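Local coordinates for protein RsfP (PDB 4GLJ) that probably cleaves methylthioadenosine with phosphate as a methylthioadenosine phosphorylase, and binds the dye rhodamine B, at residues V137-L151 and A204-L217. Sequence-based numbering, arbitrary orientation.
Sequences VSMADPLCPEVADIL and AKLAREASIAYATL
Arg-208, in the last turn of helix 200-209, reaches across to the loop 137-144 and grips it by backbone carbonyls. Its CB lies 3.6 Å from Met-139 SD, the two side chains running past each other in opposite senses. CG leaves the helix opposite the backbone N (chi1 -174°), keeps against the same sulfur and meets Val-137 CG2 at 3.9 Å. Bends at chi2 and chi3 then swing the guanidinium over to the loop. NH2 ends 2.7 Å from Asp-141 O in a fairly straight bond, donor and acceptor nearly in each other's planes. NH1 adds weak bonds to the same oxygen, to Ser-138 O and to a water that also accepts from Asp-141 N. Shortening this residue to an alanine would probably leave Asp-141 O without these guanidinium donors and the loop freer to shift from the helix. The Asp-141 carboxylate turns elsewhere, to a salt bridge with Arg-182 of the second subunit. Beyond the sulfur, Met-139 CE sits 3.5 Å from Ala-204 O, and a second water joins that oxygen to Pro-142 O. In this phosphorylase-superfamily fold, a mixed sheet with helices packed on it, the loop leads into helix 145-157, packed on strand 213-221; the axes of 145-151 and 213-217 approach to 7.2 Å, inclined at 36°. At the junction Cys-144, the N-cap residue of the helix, donates from its N almost straight to Tyr-214 O (2.8 Å, 168° at the hydrogen). Leu-143 CD2 meets the edge of the Tyr-214 ring in its plane; Ala-204 CA lies over one face. Further along the helix, Val-147 CG1 presses on Ala-215 CB at 3.7 Å, CG2 turns to Ala-213 CB, and Leu-151 CD1 rests against the backbone of Thr-216.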
loop_
_atom_site.group_PDB
_atom_site.type_symbol
_atom_site.label_atom_id
_atom_site.label_comp_id
_atom_site.label_asym_id
_atom_site.label_seq_id
_atom_site.Cartn_x
_atom_site.Cartn_y
_atom_site.Cartn_z
ATOM N N VAL A 137 13.664 14.065 1.249
ATOM C CA VAL A 137 13.146 15.427 0.882
ATOM C C VAL A 137 11.793 15.665 1.574
ATOM O O VAL A 137 11.054 14.729 1.873
ATOM C CB VAL A 137 13.036 15.622 -0.641
ATOM C CG1 VAL A 137 14.410 15.473 -1.273
ATOM C CG2 VAL A 137 12.065 14.613 -1.279
ATOM N N SER A 138 11.480 16.889 1.897
ATOM C CA SER A 138 10.151 17.216 2.414
ATOM C C SER A 138 9.145 17.332 1.262
ATOM O O SER A 138 9.411 17.961 0.267
ATOM C CB SER A 138 10.242 18.543 3.138
ATOM O OG SER A 138 8.992 19.185 3.113
ATOM N N MET A 139 7.989 16.705 1.390
ATOM C CA MET A 139 6.928 16.845 0.404
ATOM C C MET A 139 5.779 17.613 1.048
ATOM O O MET A 139 4.663 17.534 0.548
ATOM C CB MET A 139 6.427 15.468 0.013
ATOM C CG MET A 139 7.449 14.677 -0.808
ATOM S SD MET A 139 7.900 15.482 -2.342
ATOM C CE MET A 139 6.379 15.577 -3.348
ATOM N N ALA A 140 6.060 18.402 2.095
ATOM C CA ALA A 140 5.001 19.126 2.854
ATOM C C ALA A 140 4.108 19.906 1.872
ATOM O O ALA A 140 2.833 19.858 1.946
ATOM C CB ALA A 140 5.583 20.080 3.905
ATOM N N ASP A 141 4.764 20.651 0.974
ATOM C CA ASP A 141 4.041 21.317 -0.109
ATOM C C ASP A 141 4.404 20.599 -1.435
ATOM O O ASP A 141 5.497 20.865 -2.026
ATOM C CB ASP A 141 4.332 22.854 -0.108
ATOM C CG ASP A 141 3.974 23.489 1.206
ATOM O OD1 ASP A 141 2.782 23.536 1.539
ATOM O OD2 ASP A 141 4.901 23.863 1.964
ATOM N N PRO A 142 3.564 19.628 -1.868
ATOM C CA PRO A 142 4.164 18.776 -2.855
ATOM C C PRO A 142 4.093 19.310 -4.311
ATOM O O PRO A 142 4.638 18.639 -5.183
ATOM C CB PRO A 142 3.314 17.472 -2.773
ATOM C CG PRO A 142 1.957 18.038 -2.399
ATOM C CD PRO A 142 2.295 19.050 -1.323
ATOM N N LEU A 143 3.344 20.404 -4.524
ATOM C CA LEU A 143 3.072 21.016 -5.833
ATOM C C LEU A 143 3.466 22.475 -5.670
ATOM O O LEU A 143 2.938 23.157 -4.801
ATOM C CB LEU A 143 1.576 20.910 -6.117
ATOM C CG LEU A 143 1.119 19.431 -6.231
ATOM C CD1 LEU A 143 -0.354 19.186 -6.031
ATOM C CD2 LEU A 143 1.715 18.756 -7.484
ATOM N N CYS A 144 4.437 22.921 -6.442
ATOM C CA CYS A 144 5.121 24.216 -6.245
ATOM C C CYS A 144 4.106 25.316 -6.362
ATOM O O CYS A 144 3.500 25.473 -7.415
ATOM C CB CYS A 144 6.253 24.429 -7.298
ATOM S SG CYS A 144 6.997 26.098 -7.420
ATOM N N PRO A 145 3.904 26.096 -5.291
ATOM C CA PRO A 145 2.857 27.154 -5.361
ATOM C C PRO A 145 3.169 28.270 -6.392
ATOM O O PRO A 145 2.243 28.889 -6.874
ATOM C CB PRO A 145 2.890 27.785 -3.943
ATOM C CG PRO A 145 4.103 27.255 -3.261
ATOM C CD PRO A 145 4.546 26.003 -3.971
ATOM N N GLU A 146 4.446 28.536 -6.684
ATOM C CA GLU A 146 4.808 29.551 -7.692
ATOM C C GLU A 146 4.325 29.086 -9.082
ATOM O O GLU A 146 3.780 29.885 -9.810
ATOM C CB GLU A 146 6.317 29.850 -7.693
ATOM C CG GLU A 146 6.862 30.288 -6.346
ATOM C CD GLU A 146 6.498 31.725 -5.990
ATOM O OE1 GLU A 146 7.238 32.354 -5.175
ATOM O OE2 GLU A 146 5.505 32.264 -6.543
ATOM N N VAL A 147 4.476 27.797 -9.399
ATOM C CA VAL A 147 3.968 27.199 -10.658
ATOM C C VAL A 147 2.470 27.079 -10.637
ATOM O O VAL A 147 1.810 27.421 -11.616
ATOM C CB VAL A 147 4.587 25.797 -10.950
ATOM C CG1 VAL A 147 4.196 25.300 -12.311
ATOM C CG2 VAL A 147 6.140 25.844 -10.943
ATOM N N ALA A 148 1.887 26.647 -9.509
ATOM C CA ALA A 148 0.426 26.624 -9.379
ATOM C C ALA A 148 -0.169 28.014 -9.546
ATOM O O ALA A 148 -1.176 28.159 -10.240
ATOM C CB ALA A 148 -0.035 26.033 -8.024
ATOM N N ASP A 149 0.422 29.049 -8.930
ATOM C CA ASP A 149 -0.112 30.387 -9.175
ATOM C C ASP A 149 -0.051 30.789 -10.662
ATOM O O ASP A 149 -0.960 31.502 -11.139
ATOM C CB ASP A 149 0.554 31.440 -8.305
ATOM C CG ASP A 149 0.031 32.832 -8.617
ATOM O OD1 ASP A 149 -1.193 33.098 -8.357
ATOM O OD2 ASP A 149 0.832 33.629 -9.199
ATOM N N ILE A 150 1.065 30.450 -11.335
ATOM C CA ILE A 150 1.177 30.685 -12.802
ATOM C C ILE A 150 0.046 29.943 -13.545
ATOM O O ILE A 150 -0.583 30.524 -14.450
ATOM C CB ILE A 150 2.564 30.299 -13.349
ATOM C CG1 ILE A 150 3.535 31.456 -13.058
ATOM C CG2 ILE A 150 2.523 30.014 -14.850
ATOM C CD1 ILE A 150 4.983 31.189 -13.308
ATOM N N LEU A 151 -0.239 28.680 -13.151
ATOM C CA LEU A 151 -1.292 27.966 -13.815
ATOM C C LEU A 151 -2.661 28.622 -13.728
ATOM O O LEU A 151 -3.412 28.566 -14.705
ATOM C CB LEU A 151 -1.371 26.473 -13.413
ATOM C CG LEU A 151 -0.110 25.697 -13.832
ATOM C CD1 LEU A 151 -0.096 24.340 -13.073
ATOM C CD2 LEU A 151 -0.103 25.453 -15.341
ATOM N N ALA A 204 5.466 13.372 -8.598
ATOM C CA ALA A 204 5.741 14.595 -7.793
ATOM C C ALA A 204 6.932 14.409 -6.816
ATOM O O ALA A 204 7.716 15.362 -6.581
ATOM C CB ALA A 204 4.505 15.097 -7.017
ATOM N N LYS A 205 7.016 13.223 -6.184
ATOM C CA LYS A 205 8.129 12.899 -5.265
ATOM C C LYS A 205 9.491 12.926 -6.037
ATOM O O LYS A 205 10.506 13.417 -5.531
ATOM C CB LYS A 205 7.890 11.477 -4.652
ATOM C CG LYS A 205 6.753 11.498 -3.607
ATOM C CD LYS A 205 6.522 10.067 -3.076
ATOM C CE LYS A 205 5.588 10.236 -1.852
ATOM N NZ LYS A 205 5.017 8.913 -1.358
ATOM N N LEU A 206 9.532 12.248 -7.146
ATOM C CA LEU A 206 10.737 12.130 -7.958
ATOM C C LEU A 206 11.195 13.509 -8.481
ATOM O O LEU A 206 12.390 13.818 -8.465
ATOM C CB LEU A 206 10.504 11.130 -9.118
ATOM C CG LEU A 206 10.258 9.689 -8.543
ATOM C CD1 LEU A 206 9.688 8.745 -9.615
ATOM C CD2 LEU A 206 11.549 9.084 -7.944
ATOM N N ALA A 207 10.249 14.323 -8.922
ATOM C CA ALA A 207 10.551 15.687 -9.409
ATOM C C ALA A 207 11.169 16.459 -8.238
ATOM O O ALA A 207 12.167 17.202 -8.416
ATOM C CB ALA A 207 9.246 16.376 -9.895
ATOM N N ARG A 208 10.616 16.305 -7.022
ATOM C CA ARG A 208 11.169 17.019 -5.867
ATOM C C ARG A 208 12.609 16.554 -5.577
ATOM O O ARG A 208 13.509 17.374 -5.333
ATOM C CB ARG A 208 10.281 16.810 -4.637
ATOM C CG ARG A 208 10.667 17.615 -3.401
ATOM C CD ARG A 208 10.763 19.154 -3.561
ATOM N NE ARG A 208 9.519 19.686 -4.148
ATOM C CZ ARG A 208 8.470 20.077 -3.417
ATOM N NH1 ARG A 208 8.542 20.037 -2.064
ATOM N NH2 ARG A 208 7.396 20.619 -3.999
ATOM N N GLU A 209 12.835 15.234 -5.608
ATOM C CA GLU A 209 14.193 14.708 -5.382
ATOM C C GLU A 209 15.164 15.168 -6.445
ATOM O O GLU A 209 16.395 15.225 -6.188
ATOM C CB GLU A 209 14.208 13.175 -5.387
ATOM C CG GLU A 209 13.512 12.599 -4.147
ATOM C CD GLU A 209 13.614 11.093 -4.076
ATOM O OE1 GLU A 209 13.960 10.475 -5.133
ATOM O OE2 GLU A 209 13.323 10.526 -2.964
ATOM N N ALA A 210 14.633 15.406 -7.646
ATOM C CA ALA A 210 15.448 15.886 -8.746
ATOM C C ALA A 210 15.593 17.397 -8.745
ATOM O O ALA A 210 16.098 17.968 -9.721
ATOM C CB ALA A 210 14.876 15.444 -10.070
ATOM N N SER A 211 15.153 18.043 -7.665
ATOM C CA SER A 211 15.193 19.521 -7.521
ATOM C C SER A 211 14.479 20.263 -8.684
ATOM O O SER A 211 14.935 21.315 -9.125
ATOM C CB SER A 211 16.667 19.976 -7.384
ATOM O OG SER A 211 17.261 19.400 -6.211
ATOM N N ILE A 212 13.357 19.734 -9.163
ATOM C CA ILE A 212 12.594 20.362 -10.247
ATOM C C ILE A 212 11.239 20.807 -9.721
ATOM O O ILE A 212 10.549 20.022 -9.070
ATOM C CB ILE A 212 12.347 19.382 -11.404
ATOM C CG1 ILE A 212 13.646 18.849 -11.990
ATOM C CG2 ILE A 212 11.454 20.013 -12.489
ATOM C CD1 ILE A 212 13.497 17.665 -12.984
ATOM N N ALA A 213 10.845 22.038 -10.002
ATOM C CA ALA A 213 9.597 22.568 -9.542
ATOM C C ALA A 213 8.521 21.904 -10.346
ATOM O O ALA A 213 8.637 21.742 -11.544
ATOM C CB ALA A 213 9.567 24.113 -9.713
ATOM N N TYR A 214 7.462 21.475 -9.676
ATOM C CA TYR A 214 6.517 20.576 -10.303
ATOM C C TYR A 214 5.161 20.965 -9.789
ATOM O O TYR A 214 4.943 21.100 -8.567
ATOM C CB TYR A 214 6.803 19.116 -9.927
ATOM C CG TYR A 214 5.788 18.059 -10.422
ATOM C CD1 TYR A 214 4.568 17.857 -9.713
ATOM C CD2 TYR A 214 6.088 17.246 -11.490
ATOM C CE1 TYR A 214 3.634 16.922 -10.128
ATOM C CE2 TYR A 214 5.176 16.289 -11.950
ATOM C CZ TYR A 214 3.953 16.123 -11.246
ATOM O OH TYR A 214 3.078 15.111 -11.653
ATOM N N ALA A 215 4.230 21.174 -10.729
ATOM C CA ALA A 215 2.820 21.394 -10.356
ATOM C C ALA A 215 1.887 20.739 -11.373
ATOM O O ALA A 215 2.309 20.326 -12.466
ATOM C CB ALA A 215 2.476 22.878 -10.124
ATOM N N THR A 216 0.600 20.664 -11.035
ATOM C CA THR A 216 -0.321 19.816 -11.838
ATOM C C THR A 216 -1.465 20.699 -12.359
ATOM O O THR A 216 -2.014 21.491 -11.618
ATOM C CB THR A 216 -0.898 18.685 -10.956
ATOM O OG1 THR A 216 0.202 17.775 -10.630
ATOM C CG2 THR A 216 -1.962 17.870 -11.739
ATOM N N LEU A 217 -1.736 20.567 -13.641
ATOM C CA LEU A 217 -2.984 21.071 -14.203
ATOM C C LEU A 217 -3.935 19.829 -14.408
ATOM O O LEU A 217 -3.713 19.010 -15.302
ATOM C CB LEU A 217 -2.689 21.750 -15.557
ATOM C CG LEU A 217 -3.901 22.228 -16.383
ATOM C CD1 LEU A 217 -4.603 23.326 -15.603
ATOM C CD2 LEU A 217 -3.471 22.752 -17.753
HETATM O O HOH W 1 13.803 11.477 -0.399
HETATM O O HOH W 2 7.587 20.754 0.736
HETATM O O HOH W 3 7.013 17.928 -6.500
#